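Local coordinates for protein thioesterase (Pseudomonas aeruginosa, PDB 3QY3) that probably hydrolyses fatty acyl-CoA thioesters, as a member of the hotdog-fold thioesterase family, at residues G104-S109 and D149-A154; V61-T66 and S109-E114; Q54-A59 and H115-L120. All blocks are in the same frame, centred on the assembly; numbering follows the deposited sequence. Where two conformers were deposited one is given.

In the fold
Contacts 2 and 3 are both buried and join the same two elements, helix 51-66 and strand 110-119, at successive places along their lengths, about 13 Å apart between centres; contact 2 is nested inside the loop that contact 3 closes. Contact 1 lies nearer the surface, where the end of strand 96-106 and the turn after it meet the C-terminal helix 149-155. It combines thin apolar packing with a guanidinium close to a backbone carbonyl, whereas contact 2 is wholly apolar and contact 3 sets a leucine on a histidine ring. Contacts 1 and 2 share Ser-109 and touch where Ile-151 meets Trp-63 and where strands 96-106 and 110-119 pair; contacts 1 and 3 are separate.

Contact 1. Residues G104-S109 and D149-A154; sequences GRLGTS and DSIRAA
Arg-152 reaches back from the C-terminal helix to the turn that follows strand 96-106 and brings NH2 to 2.7 Å from the carbonyl O of Thr-108. The carbonyl oxygen lies oblique to the guanidinium group, while CA of Thr-108 sits in the guanidinium plane at its edge. This close approach is made to the main chain; on the side chain of Thr-108 the nearest atom to NH2 is CB, at 4.2 Å.

Apolar packing fills in beside this polar approach. Leu-106, whose side chain leaves the strand toward the helix, splits its two methyls between successive helix residues: CD2 lies 4.4 Å from the aliphatic CG of Arg-152, and CD1 lies 4.5 Å from CG2 of Ile-151. Both distances are long, so the leucine rests lightly against the helix.

What carries the guanidinium to the turn is the shape of the arginine. CG is turned beside the backbone N and anti to the carbonyl carbon (chi1 -67°), and from CG to NE the chain runs extended, with chi2 at 177°. Arg-152 starts from a regular helical turn, where Ala-153 N is hydrogen-bonded to Asp-149 O. Thr-108 is fixed in turn by backbone hydrogen bonding with Val-147, in the approach to the same helix, and the side chain of Arg-152 also touches Pro-146.

Strands 96-106 and 110-119 are antiparallel neighbours joined by the turn Gly-107 to Ser-109, so the C-terminal helix packs against the end of a beta hairpin. Ile-151, one of its inward residues, continues past Leu-106 to Leu-111 on the next strand, to Trp-136 on strand 128-138, and to Leu-67 and Ile-69 in the loop after helix 51-66.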
ATOM      1  N   GLY A 104      -8.339  26.602  -6.066  1.00 26.22           N
ATOM      2  CA  GLY A 104      -8.287  26.888  -7.490  1.00 28.46           C
ATOM      3  C   GLY A 104      -9.700  27.260  -7.935  1.00 29.61           C
ATOM      4  O   GLY A 104     -10.516  27.729  -7.150  1.00 27.96           O
ATOM      5  N   ARG A 105      -9.977  27.032  -9.197  1.00 30.86           N
ATOM      6  CA  ARG A 105     -11.248  27.474  -9.732  1.00 32.93           C
ATOM      7  C   ARG A 105     -12.492  26.679  -9.262  1.00 32.85           C
ATOM      8  O   ARG A 105     -12.506  25.437  -9.219  1.00 29.54           O
ATOM      9  CB  ARG A 105     -11.141  27.595 -11.237  1.00 34.66           C
ATOM     10  CG  ARG A 105     -11.302  26.399 -11.993  1.00 35.88           C
ATOM     11  CD  ARG A 105     -10.929  26.689 -13.453  1.00 39.63           C
ATOM     12  NE  ARG A 105     -10.459  25.458 -14.013  1.00 40.75           N
ATOM     13  CZ  ARG A 105      -9.196  25.172 -14.275  1.00 42.13           C
ATOM     14  NH1 ARG A 105      -8.224  26.057 -14.070  1.00 47.01           N
ATOM     15  NH2 ARG A 105      -8.910  23.974 -14.736  1.00 45.52           N
ATOM     16  N   LEU A 106     -13.527  27.442  -8.900  1.00 32.76           N
ATOM     17  CA  LEU A 106     -14.744  26.895  -8.395  1.00 34.99           C
ATOM     18  C   LEU A 106     -15.830  27.006  -9.460  1.00 37.29           C
ATOM     19  O   LEU A 106     -16.121  28.100  -9.978  1.00 38.23           O
ATOM     20  CB  LEU A 106     -15.134  27.672  -7.144  1.00 35.91           C
ATOM     21  CG  LEU A 106     -16.425  27.301  -6.427  1.00 35.99           C
ATOM     22  CD1 LEU A 106     -16.371  25.977  -5.768  1.00 35.36           C
ATOM     23  CD2 LEU A 106     -16.741  28.465  -5.438  1.00 36.86           C
ATOM     24  N   GLY A 107     -16.426  25.876  -9.790  1.00 37.76           N
ATOM     25  CA  GLY A 107     -17.551  25.816 -10.706  1.00 39.82           C
ATOM     26  C   GLY A 107     -18.808  25.624  -9.879  1.00 41.22           C
ATOM     27  O   GLY A 107     -18.759  25.600  -8.634  1.00 42.29           O
ATOM     28  N   THR A 108     -19.940  25.443 -10.539  1.00 42.09           N
ATOM     29  CA  THR A 108     -21.162  25.169  -9.800  1.00 42.45           C
ATOM     30  C   THR A 108     -21.089  23.858  -9.005  1.00 40.58           C
ATOM     31  O   THR A 108     -21.605  23.791  -7.889  1.00 41.50           O
ATOM     32  CB  THR A 108     -22.403  25.201 -10.719  1.00 44.34           C
ATOM     33  OG1 THR A 108     -22.211  24.259 -11.784  1.00 48.62           O
ATOM     34  CG2 THR A 108     -22.557  26.575 -11.266  1.00 44.52           C
ATOM     35  N   SER A 109     -20.438  22.836  -9.566  1.00 38.94           N
ATOM     36  CA  SER A 109     -20.330  21.521  -8.907  0.70 37.81           C
ATOM     37  C   SER A 109     -18.903  20.939  -8.961  1.00 35.89           C
ATOM     38  O   SER A 109     -18.704  19.744  -8.792  1.00 34.71           O
ATOM     39  CB  SER A 109     -21.241  20.527  -9.604  0.70 39.71           C
ATOM     40  OG  SER A 109     -20.892  20.456 -10.968  0.70 40.37           O
ATOM     41  N   ASP A 149     -22.306  24.525   0.730  1.00 39.87           N
ATOM     42  CA  ASP A 149     -22.232  25.919   1.110  0.60 41.36           C
ATOM     43  C   ASP A 149     -20.922  26.263   1.796  1.00 38.78           C
ATOM     44  O   ASP A 149     -20.386  27.341   1.621  1.00 37.53           O
ATOM     45  CB  ASP A 149     -23.387  26.238   2.060  0.60 45.06           C
ATOM     46  CG  ASP A 149     -24.738  26.119   1.383  0.60 50.57           C
ATOM     47  OD1 ASP A 149     -24.751  26.274   0.118  0.60 48.09           O
ATOM     48  OD2 ASP A 149     -25.777  25.907   2.124  0.60 54.83           O
ATOM     49  N   SER A 150     -20.445  25.337   2.611  1.00 39.62           N
ATOM     50  CA  SER A 150     -19.229  25.554   3.399  1.00 40.58           C
ATOM     51  C   SER A 150     -18.012  25.901   2.511  1.00 38.68           C
ATOM     52  O   SER A 150     -17.235  26.822   2.819  1.00 39.28           O
ATOM     53  CB  SER A 150     -18.942  24.305   4.246  1.00 43.54           C
ATOM     54  OG  SER A 150     -18.759  23.171   3.423  1.00 40.35           O
ATOM     55  N   ILE A 151     -17.901  25.211   1.392  1.00 38.09           N
ATOM     56  CA  ILE A 151     -16.797  25.441   0.462  1.00 37.84           C
ATOM     57  C   ILE A 151     -16.986  26.721  -0.323  1.00 38.32           C
ATOM     58  O   ILE A 151     -16.057  27.523  -0.416  1.00 39.32           O
ATOM     59  CB  ILE A 151     -16.586  24.221  -0.456  1.00 38.23           C
ATOM     60  CG1 ILE A 151     -16.065  23.075   0.407  1.00 39.68           C
ATOM     61  CG2 ILE A 151     -15.609  24.540  -1.606  1.00 36.89           C
ATOM     62  CD1 ILE A 151     -16.214  21.764  -0.199  1.00 39.79           C
ATOM     63  N   ARG A 152     -18.209  26.964  -0.797  1.00 39.37           N
ATOM     64  CA  ARG A 152     -18.500  28.234  -1.417  1.00 42.23           C
ATOM     65  C   ARG A 152     -18.187  29.356  -0.422  1.00 43.46           C
ATOM     66  O   ARG A 152     -17.493  30.299  -0.787  1.00 45.26           O
ATOM     67  CB  ARG A 152     -19.950  28.272  -1.906  1.00 45.17           C
ATOM     68  CG  ARG A 152     -20.209  27.283  -3.063  1.00 48.23           C
ATOM     69  CD  ARG A 152     -21.669  27.268  -3.504  1.00 54.44           C
ATOM     70  NE  ARG A 152     -21.834  26.745  -4.868  1.00 59.43           N
ATOM     71  CZ  ARG A 152     -22.953  26.190  -5.355  1.00 62.64           C
ATOM     72  NH1 ARG A 152     -24.046  26.053  -4.591  1.00 63.62           N
ATOM     73  NH2 ARG A 152     -22.981  25.762  -6.621  1.00 63.13           N
ATOM     74  N   ALA A 153     -18.643  29.225   0.829  1.00 42.90           N
ATOM     75  CA  ALA A 153     -18.352  30.222   1.874  1.00 45.53           C
ATOM     76  C   ALA A 153     -16.849  30.426   2.125  1.00 46.95           C
ATOM     77  O   ALA A 153     -16.370  31.566   2.312  1.00 49.11           O
ATOM     78  CB  ALA A 153     -19.035  29.840   3.163  1.00 46.00           C
ATOM     79  N   ALA A 154     -16.117  29.324   2.148  1.00 48.16           N
ATOM     80  CA  ALA A 154     -14.683  29.364   2.448  1.00 51.25           C
ATOM     81  C   ALA A 154     -13.972  30.130   1.330  1.00 53.97           C
ATOM     82  O   ALA A 154     -13.268  31.125   1.574  1.00 57.09           O
ATOM     83  CB  ALA A 154     -14.161  27.972   2.568  1.00 51.24           C
TER

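Contact 2. Residues V61-T66 and S109-E114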
ATOM      1  N   VAL A  61      -8.911  14.604   2.719  1.00 20.97           N
ATOM      2  CA  VAL A  61      -9.808  14.015   3.719  1.00 21.01           C
ATOM      3  C   VAL A  61      -9.833  14.826   5.009  1.00 20.49           C
ATOM      4  O   VAL A  61     -10.905  15.129   5.519  1.00 23.37           O
ATOM      5  CB  VAL A  61      -9.445  12.505   3.973  1.00 20.74           C
ATOM      6  CG1 VAL A  61     -10.164  11.941   5.196  1.00 24.84           C
ATOM      7  CG2 VAL A  61      -9.797  11.698   2.706  1.00 19.85           C
ATOM      8  N   ALA A  62      -8.675  15.279   5.466  1.00 22.25           N
ATOM      9  CA  ALA A  62      -8.608  16.137   6.667  1.00 24.01           C
ATOM     10  C   ALA A  62      -9.312  17.463   6.483  1.00 25.08           C
ATOM     11  O   ALA A  62     -10.092  17.891   7.364  1.00 26.11           O
ATOM     12  CB  ALA A  62      -7.125  16.356   7.052  1.00 24.47           C
ATOM     13  N   TRP A  63      -9.110  18.121   5.328  1.00 24.21           N
ATOM     14  CA  TRP A  63      -9.857  19.346   4.973  1.00 23.27           C
ATOM     15  C   TRP A  63     -11.371  19.086   4.963  1.00 25.23           C
ATOM     16  O   TRP A  63     -12.153  19.842   5.599  1.00 23.91           O
ATOM     17  CB  TRP A  63      -9.441  19.919   3.637  1.00 24.15           C
ATOM     18  CG  TRP A  63     -10.144  21.151   3.266  1.00 23.34           C
ATOM     19  CD1 TRP A  63     -10.275  22.294   4.038  1.00 23.21           C
ATOM     20  CD2 TRP A  63     -10.786  21.426   2.042  1.00 25.32           C
ATOM     21  NE1 TRP A  63     -10.993  23.252   3.358  1.00 23.57           N
ATOM     22  CE2 TRP A  63     -11.333  22.739   2.135  1.00 26.08           C
ATOM     23  CE3 TRP A  63     -11.025  20.678   0.886  1.00 22.58           C
ATOM     24  CZ2 TRP A  63     -12.078  23.319   1.093  1.00 28.06           C
ATOM     25  CZ3 TRP A  63     -11.765  21.263  -0.126  1.00 28.01           C
ATOM     26  CH2 TRP A  63     -12.278  22.564  -0.019  1.00 26.88           C
ATOM     27  N   PHE A  64     -11.790  18.038   4.256  1.00 23.28           N
ATOM     28  CA  PHE A  64     -13.182  17.663   4.257  1.00 24.92           C
ATOM     29  C   PHE A  64     -13.716  17.453   5.689  1.00 28.20           C
ATOM     30  O   PHE A  64     -14.864  17.887   5.999  1.00 30.47           O
ATOM     31  CB  PHE A  64     -13.450  16.419   3.415  1.00 24.15           C
ATOM     32  CG  PHE A  64     -13.203  16.582   1.951  1.00 27.69           C
ATOM     33  CD1 PHE A  64     -13.364  17.781   1.296  1.00 29.99           C
ATOM     34  CD2 PHE A  64     -12.853  15.482   1.210  1.00 27.58           C
ATOM     35  CE1 PHE A  64     -13.143  17.872  -0.080  1.00 28.71           C
ATOM     36  CE2 PHE A  64     -12.662  15.592  -0.139  1.00 29.90           C
ATOM     37  CZ  PHE A  64     -12.783  16.796  -0.756  1.00 30.26           C
ATOM     38  N   GLU A  65     -12.917  16.813   6.542  1.00 30.63           N
ATOM     39  CA  GLU A  65     -13.354  16.559   7.928  1.00 33.84           C
ATOM     40  C   GLU A  65     -13.599  17.876   8.652  1.00 34.35           C
ATOM     41  O   GLU A  65     -14.615  18.004   9.382  1.00 35.78           O
ATOM     42  CB  GLU A  65     -12.364  15.690   8.732  1.00 33.80           C
ATOM     43  CG  GLU A  65     -12.774  15.550  10.216  1.00 41.30           C
ATOM     44  CD  GLU A  65     -11.699  14.927  11.111  1.00 50.55           C
ATOM     45  OE1 GLU A  65     -10.602  14.570  10.609  1.00 55.57           O
ATOM     46  OE2 GLU A  65     -11.960  14.802  12.339  1.00 57.84           O
ATOM     47  N   THR A  66     -12.742  18.887   8.425  1.00 34.36           N
ATOM     48  CA  THR A  66     -12.916  20.144   9.140  1.00 36.20           C
ATOM     49  C   THR A  66     -14.237  20.789   8.777  1.00 37.79           C
ATOM     50  O   THR A  66     -14.780  21.570   9.568  1.00 39.10           O
ATOM     51  CB  THR A  66     -11.806  21.209   8.914  1.00 35.74           C
ATOM     52  OG1 THR A  66     -11.896  21.729   7.593  1.00 35.11           O
ATOM     53  CG2 THR A  66     -10.446  20.657   9.225  1.00 35.67           C
ATOM     54  N   SER A 109     -20.438  22.836  -9.566  1.00 38.94           N
ATOM     55  CA  SER A 109     -20.330  21.521  -8.907  0.70 37.81           C
ATOM     56  C   SER A 109     -18.903  20.939  -8.961  1.00 35.89           C
ATOM     57  O   SER A 109     -18.704  19.744  -8.792  1.00 34.71           O
ATOM     58  CB  SER A 109     -21.241  20.527  -9.604  0.70 39.71           C
ATOM     59  OG  SER A 109     -20.892  20.456 -10.968  0.70 40.37           O
ATOM     60  N   SER A 110     -17.910  21.776  -9.158  1.00 33.60           N
ATOM     61  CA  SER A 110     -16.523  21.297  -9.239  1.00 32.59           C
ATOM     62  C   SER A 110     -15.614  22.300  -8.589  1.00 31.03           C
ATOM     63  O   SER A 110     -15.944  23.497  -8.465  1.00 29.83           O
ATOM     64  CB  SER A 110     -16.126  21.062 -10.700  1.00 32.76           C
ATOM     65  OG  SER A 110     -16.199  22.245 -11.469  1.00 36.65           O
ATOM     66  N   LEU A 111     -14.448  21.818  -8.179  1.00 27.08           N
ATOM     67  CA  LEU A 111     -13.470  22.662  -7.573  1.00 27.21           C
ATOM     68  C   LEU A 111     -12.129  22.084  -7.914  1.00 25.26           C
ATOM     69  O   LEU A 111     -11.933  20.868  -7.727  1.00 24.17           O
ATOM     70  CB  LEU A 111     -13.620  22.654  -6.030  1.00 27.53           C
ATOM     71  CG  LEU A 111     -12.481  23.299  -5.195  1.00 27.21           C
ATOM     72  CD1 LEU A 111     -12.394  24.827  -5.426  1.00 30.62           C
ATOM     73  CD2 LEU A 111     -12.677  23.041  -3.647  1.00 30.25           C
ATOM     74  N   VAL A 112     -11.217  22.953  -8.310  1.00 25.58           N
ATOM     75  CA  VAL A 112      -9.826  22.610  -8.461  1.00 24.21           C
ATOM     76  C   VAL A 112      -9.112  22.941  -7.165  1.00 24.06           C
ATOM     77  O   VAL A 112      -9.184  24.089  -6.660  1.00 25.49           O
ATOM     78  CB  VAL A 112      -9.202  23.288  -9.691  1.00 25.21           C
ATOM     79  CG1 VAL A 112      -7.678  22.904  -9.780  1.00 25.19           C
ATOM     80  CG2 VAL A 112      -9.965  22.881 -10.963  1.00 25.16           C
ATOM     81  N   LEU A 113      -8.524  21.917  -6.554  1.00 23.12           N
ATOM     82  CA  LEU A 113      -7.698  22.114  -5.390  1.00 24.39           C
ATOM     83  C   LEU A 113      -6.261  22.028  -5.813  1.00 25.46           C
ATOM     84  O   LEU A 113      -5.802  20.965  -6.278  1.00 27.07           O
ATOM     85  CB  LEU A 113      -7.943  21.034  -4.336  1.00 23.71           C
ATOM     86  CG  LEU A 113      -9.079  20.999  -3.407  1.00 27.50           C
ATOM     87  CD1 LEU A 113      -8.937  19.680  -2.477  1.00 25.65           C
ATOM     88  CD2 LEU A 113      -9.106  22.351  -2.593  1.00 26.53           C
ATOM     89  N   GLU A 114      -5.544  23.118  -5.639  1.00 25.08           N
ATOM     90  CA  GLU A 114      -4.163  23.192  -6.036  1.00 25.61           C
ATOM     91  C   GLU A 114      -3.341  22.800  -4.834  1.00 24.91           C
ATOM     92  O   GLU A 114      -3.703  23.135  -3.690  1.00 26.24           O
ATOM     93  CB  GLU A 114      -3.859  24.597  -6.507  1.00 26.82           C
ATOM     94  CG  GLU A 114      -4.771  24.969  -7.611  1.00 31.80           C
ATOM     95  CD  GLU A 114      -4.098  25.282  -8.847  1.00 41.82           C
ATOM     96  OE1 GLU A 114      -3.250  24.468  -9.264  1.00 44.87           O
ATOM     97  OE2 GLU A 114      -4.415  26.378  -9.374  1.00 48.42           O
TER
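Trp-63 points the six-membered part of its indole, through CH2 and CZ3, at Leu-111 and Leu-113 in the core of the hotdog fold, where the long helix 51-66 is wrapped by the curved antiparallel sheet. The two leucines are two positions apart on strand 110-119, so both point to the helix, and the indole meets them as a pair.

They meet it differently. Leu-111 comes from the opposite direction and places CD2 at the edge of the ring near its plane, 3.7 Å from CH2. Leu-113 arrives at a slant: its CD2 is 3.8 Å from CZ3 and oblique to the ring, while its other methyl, CD1, lies 4.0 Å from the same CZ3 and also approaches CE3. One leucine thus offers a single branch and the other a fork. Their first torsions differ accordingly, Leu-111 having CG anti to its backbone N (chi1 169°) and Leu-113 having CG beside it (chi1 -79°).

The tryptophan owes its reach to a first torsion that sets CG anti to the backbone N (chi1 -179°), sending the indole outward from the helix to the sheet.

The three side chains are buried, and more apolar groups close round them. Leu-29 on strand 28-35 touches both Trp-63 and Leu-113, and Ile-151 of the C-terminal helix touches both Trp-63 and Leu-111. Near the end of the helix the carbonyl O of Trp-63 accepts a 2.8 Å hydrogen bond from Thr-66 OG1, in the carbonyl plane on a lone pair.

Contact 3. Residues Q54-A59 and H115-L120; sequences QYLEEA and HRLHTL
Leu-56 sits on the ring of His-115, joining the central helix of the hotdog fold to the middle of strand 110-119, in the sheet that curves round it. CA of Leu-56 and CA of His-115 are 8.0 Å apart, closer than the nearest CA pair of contact 2, Trp-63 and Leu-113.

The main interaction is a CH-pi contact. CD2 of Leu-56 stands over one face of the imidazole, 3.5 Å from the ring centroid and 18° off the ring normal. The methyl is displaced toward the rim and comes within 3.4 Å of CG. The other branch, CD1, meets the far end of the ring near CE1 and NE2, so the leucine fork spans the imidazole while the two side chains cross at about a right angle. His-115 presents the ring this way because CG lies between its backbone N and carbonyl carbon (chi1 68°).

The polar interactions lie outside the two segments. NE2 of His-115 is hydrogen-bonded to ND1 of His-85 on strand 76-87, and the two rings meet with their planes about 15° apart; this partner probably fixes the rotation of the imidazole under the leucine. Separately, on the outer side of the helix, Glu-58 OE1 and OE2 are hydrogen-bonded to Trp-38 N and His-93 NE2 of a neighbouring subunit.

Purely apolar packing completes the contact. Leu-117, two residues along the strand, also touches Val-99 and His-85, as Leu-56 does, and it brings its CD1 to 3.6 Å from CD2 of Leu-56, the same methyl that lies over the imidazole face.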
ATOM      1  N   GLN A  54      -1.393   9.360  -1.982  1.00 17.38           N
ATOM      2  CA  GLN A  54      -2.007   9.027  -0.703  1.00 17.21           C
ATOM      3  C   GLN A  54      -1.870  10.193   0.251  1.00 15.84           C
ATOM      4  O   GLN A  54      -2.796  10.457   1.049  1.00 16.27           O
ATOM      5  CB  GLN A  54      -1.421   7.761  -0.105  1.00 16.16           C
ATOM      6  CG  GLN A  54      -2.091   7.362   1.147  1.00 18.38           C
ATOM      7  CD  GLN A  54      -1.798   5.911   1.596  1.00 21.99           C
ATOM      8  OE1 GLN A  54      -0.842   5.630   2.346  1.00 19.61           O
ATOM      9  NE2 GLN A  54      -2.659   4.973   1.151  1.00 21.56           N
ATOM     10  N   TYR A  55      -0.694  10.824   0.252  1.00 16.04           N
ATOM     11  CA  TYR A  55      -0.510  12.025   1.065  1.00 16.13           C
ATOM     12  C   TYR A  55      -1.499  13.121   0.720  1.00 16.71           C
ATOM     13  O   TYR A  55      -2.155  13.708   1.630  1.00 16.77           O
ATOM     14  CB  TYR A  55       0.931  12.547   0.981  1.00 17.20           C
ATOM     15  CG  TYR A  55       2.053  11.589   1.322  1.00 16.60           C
ATOM     16  CD1 TYR A  55       1.846  10.474   2.080  1.00 17.19           C
ATOM     17  CD2 TYR A  55       3.354  11.858   0.915  1.00 18.34           C
ATOM     18  CE1 TYR A  55       2.893   9.536   2.368  1.00 17.17           C
ATOM     19  CE2 TYR A  55       4.404  11.000   1.265  1.00 17.79           C
ATOM     20  CZ  TYR A  55       4.162   9.863   2.003  1.00 17.42           C
ATOM     21  OH  TYR A  55       5.243   9.056   2.238  1.00 17.17           O
ATOM     22  N   LEU A  56      -1.697  13.324  -0.583  1.00 16.79           N
ATOM     23  CA  LEU A  56      -2.662  14.335  -1.084  1.00 17.65           C
ATOM     24  C   LEU A  56      -4.092  13.949  -0.704  1.00 17.02           C
ATOM     25  O   LEU A  56      -4.871  14.771  -0.217  1.00 17.67           O
ATOM     26  CB  LEU A  56      -2.539  14.499  -2.587  1.00 17.32           C
ATOM     27  CG  LEU A  56      -1.239  15.149  -3.035  1.00 20.13           C
ATOM     28  CD1 LEU A  56      -1.132  14.980  -4.555  1.00 19.61           C
ATOM     29  CD2 LEU A  56      -1.111  16.619  -2.635  1.00 20.31           C
ATOM     30  N   GLU A  57      -4.420  12.646  -0.843  1.00 15.68           N
ATOM     31  CA  GLU A  57      -5.700  12.154  -0.367  1.00 16.55           C
ATOM     32  C   GLU A  57      -5.933  12.391   1.103  1.00 17.06           C
ATOM     33  O   GLU A  57      -7.002  12.885   1.479  1.00 17.55           O
ATOM     34  CB  GLU A  57      -5.791  10.639  -0.614  1.00 16.88           C
ATOM     35  CG  GLU A  57      -7.042   9.971  -0.130  1.00 17.60           C
ATOM     36  CD  GLU A  57      -6.923   8.498  -0.338  1.00 18.68           C
ATOM     37  OE1 GLU A  57      -6.190   7.855   0.443  1.00 17.36           O
ATOM     38  OE2 GLU A  57      -7.459   7.988  -1.317  1.00 19.12           O
ATOM     39  N   GLU A  58      -4.935  12.083   1.930  1.00 17.83           N
ATOM     40  CA  GLU A  58      -5.048  12.322   3.376  1.00 19.07           C
ATOM     41  C   GLU A  58      -5.310  13.805   3.697  1.00 18.30           C
ATOM     42  O   GLU A  58      -6.156  14.127   4.544  1.00 18.41           O
ATOM     43  CB  GLU A  58      -3.841  11.786   4.106  1.00 19.60           C
ATOM     44  CG  GLU A  58      -4.062  11.814   5.603  1.00 19.04           C
ATOM     45  CD  GLU A  58      -5.187  10.856   6.075  1.00 20.92           C
ATOM     46  OE1 GLU A  58      -5.589   9.955   5.279  1.00 21.62           O
ATOM     47  OE2 GLU A  58      -5.621  10.997   7.230  1.00 22.12           O
ATOM     48  N   ALA A  59      -4.624  14.678   2.988  1.00 18.52           N
ATOM     49  CA  ALA A  59      -4.771  16.118   3.223  1.00 19.58           C
ATOM     50  C   ALA A  59      -6.187  16.536   2.862  1.00 19.85           C
ATOM     51  O   ALA A  59      -6.839  17.296   3.630  1.00 20.01           O
ATOM     52  CB  ALA A  59      -3.753  16.903   2.443  1.00 19.18           C
ATOM     53  N   HIS A 115      -2.220  22.109  -5.051  1.00 22.44           N
ATOM     54  CA  HIS A 115      -1.413  21.676  -3.962  1.00 21.27           C
ATOM     55  C   HIS A 115       0.077  21.988  -4.133  1.00 22.17           C
ATOM     56  O   HIS A 115       0.594  22.083  -5.272  1.00 21.07           O
ATOM     57  CB  HIS A 115      -1.628  20.155  -3.667  1.00 19.58           C
ATOM     58  CG  HIS A 115      -1.117  19.227  -4.739  1.00 18.50           C
ATOM     59  ND1 HIS A 115      -1.950  18.624  -5.651  1.00 18.99           N
ATOM     60  CD2 HIS A 115       0.136  18.779  -5.020  1.00 20.60           C
ATOM     61  CE1 HIS A 115      -1.231  17.826  -6.426  1.00 18.73           C
ATOM     62  NE2 HIS A 115       0.048  17.944  -6.095  1.00 18.25           N
ATOM     63  N   ARG A 116       0.732  22.153  -2.985  1.00 22.44           N
ATOM     64  CA  ARG A 116       2.173  22.224  -2.922  0.50 23.91           C
ATOM     65  C   ARG A 116       2.624  21.380  -1.746  1.00 23.74           C
ATOM     66  O   ARG A 116       1.959  21.358  -0.683  1.00 23.45           O
ATOM     67  CB  ARG A 116       2.643  23.666  -2.813  0.50 25.92           C
ATOM     68  CG  ARG A 116       2.505  24.361  -4.168  0.50 29.11           C
ATOM     69  CD  ARG A 116       2.755  25.853  -4.117  0.50 36.66           C
ATOM     70  NE  ARG A 116       4.169  26.160  -4.064  0.50 41.12           N
ATOM     71  CZ  ARG A 116       4.818  26.368  -2.935  0.50 44.15           C
ATOM     72  NH1 ARG A 116       4.154  26.276  -1.789  0.50 44.62           N
ATOM     73  NH2 ARG A 116       6.114  26.663  -2.954  0.50 43.65           N
ATOM     74  N   LEU A 117       3.718  20.659  -1.955  1.00 22.52           N
ATOM     75  CA  LEU A 117       4.251  19.733  -0.985  1.00 24.55           C
ATOM     76  C   LEU A 117       5.656  20.186  -0.550  1.00 26.38           C
ATOM     77  O   LEU A 117       6.475  20.576  -1.378  1.00 27.48           O
ATOM     78  CB  LEU A 117       4.330  18.367  -1.647  1.00 26.09           C
ATOM     79  CG  LEU A 117       3.359  17.302  -1.307  1.00 31.77           C
ATOM     80  CD1 LEU A 117       1.942  17.878  -1.209  1.00 33.92           C
ATOM     81  CD2 LEU A 117       3.582  16.129  -2.255  1.00 32.75           C
ATOM     82  N   HIS A 118       5.887  20.213   0.770  1.00 25.84           N
ATOM     83  CA  HIS A 118       7.163  20.564   1.381  0.60 26.08           C
ATOM     84  C   HIS A 118       7.418  19.444   2.457  1.00 24.89           C
ATOM     85  O   HIS A 118       6.641  18.519   2.604  1.00 22.88           O
ATOM     86  CB  HIS A 118       7.087  21.944   2.084  0.60 27.32           C
ATOM     87  CG  HIS A 118       6.448  23.050   1.271  0.60 29.85           C
ATOM     88  ND1 HIS A 118       7.087  23.686   0.227  0.60 31.71           N
ATOM     89  CD2 HIS A 118       5.252  23.670   1.407  0.60 32.33           C
ATOM     90  CE1 HIS A 118       6.304  24.629  -0.262  0.60 35.43           C
ATOM     91  NE2 HIS A 118       5.176  24.630   0.427  0.60 34.64           N
ATOM     92  N   THR A 119       8.459  19.614   3.240  1.00 25.31           N
ATOM     93  CA  THR A 119       8.673  18.785   4.447  1.00 25.28           C
ATOM     94  C   THR A 119       8.749  19.740   5.635  1.00 26.82           C
ATOM     95  O   THR A 119       9.033  20.927   5.489  1.00 26.64           O
ATOM     96  CB  THR A 119       9.920  17.853   4.350  1.00 25.39           C
ATOM     97  OG1 THR A 119      11.119  18.638   4.267  1.00 24.96           O
ATOM     98  CG2 THR A 119       9.814  16.842   3.174  1.00 25.56           C
ATOM     99  N   LEU A 120       8.541  19.217   6.829  1.00 26.75           N
ATOM    100  CA  LEU A 120       8.684  20.019   8.008  1.00 28.66           C
ATOM    101  C   LEU A 120      10.085  20.608   8.125  1.00 30.30           C
ATOM    102  O   LEU A 120      10.200  21.767   8.513  1.00 29.28           O
ATOM    103  CB  LEU A 120       8.432  19.218   9.265  1.00 29.89           C
ATOM    104  CG  LEU A 120       7.068  19.298   9.923  1.00 36.22           C
ATOM    105  CD1 LEU A 120       7.211  18.701  11.316  1.00 37.59           C
ATOM    106  CD2 LEU A 120       6.480  20.731   9.924  1.00 37.04           C
TER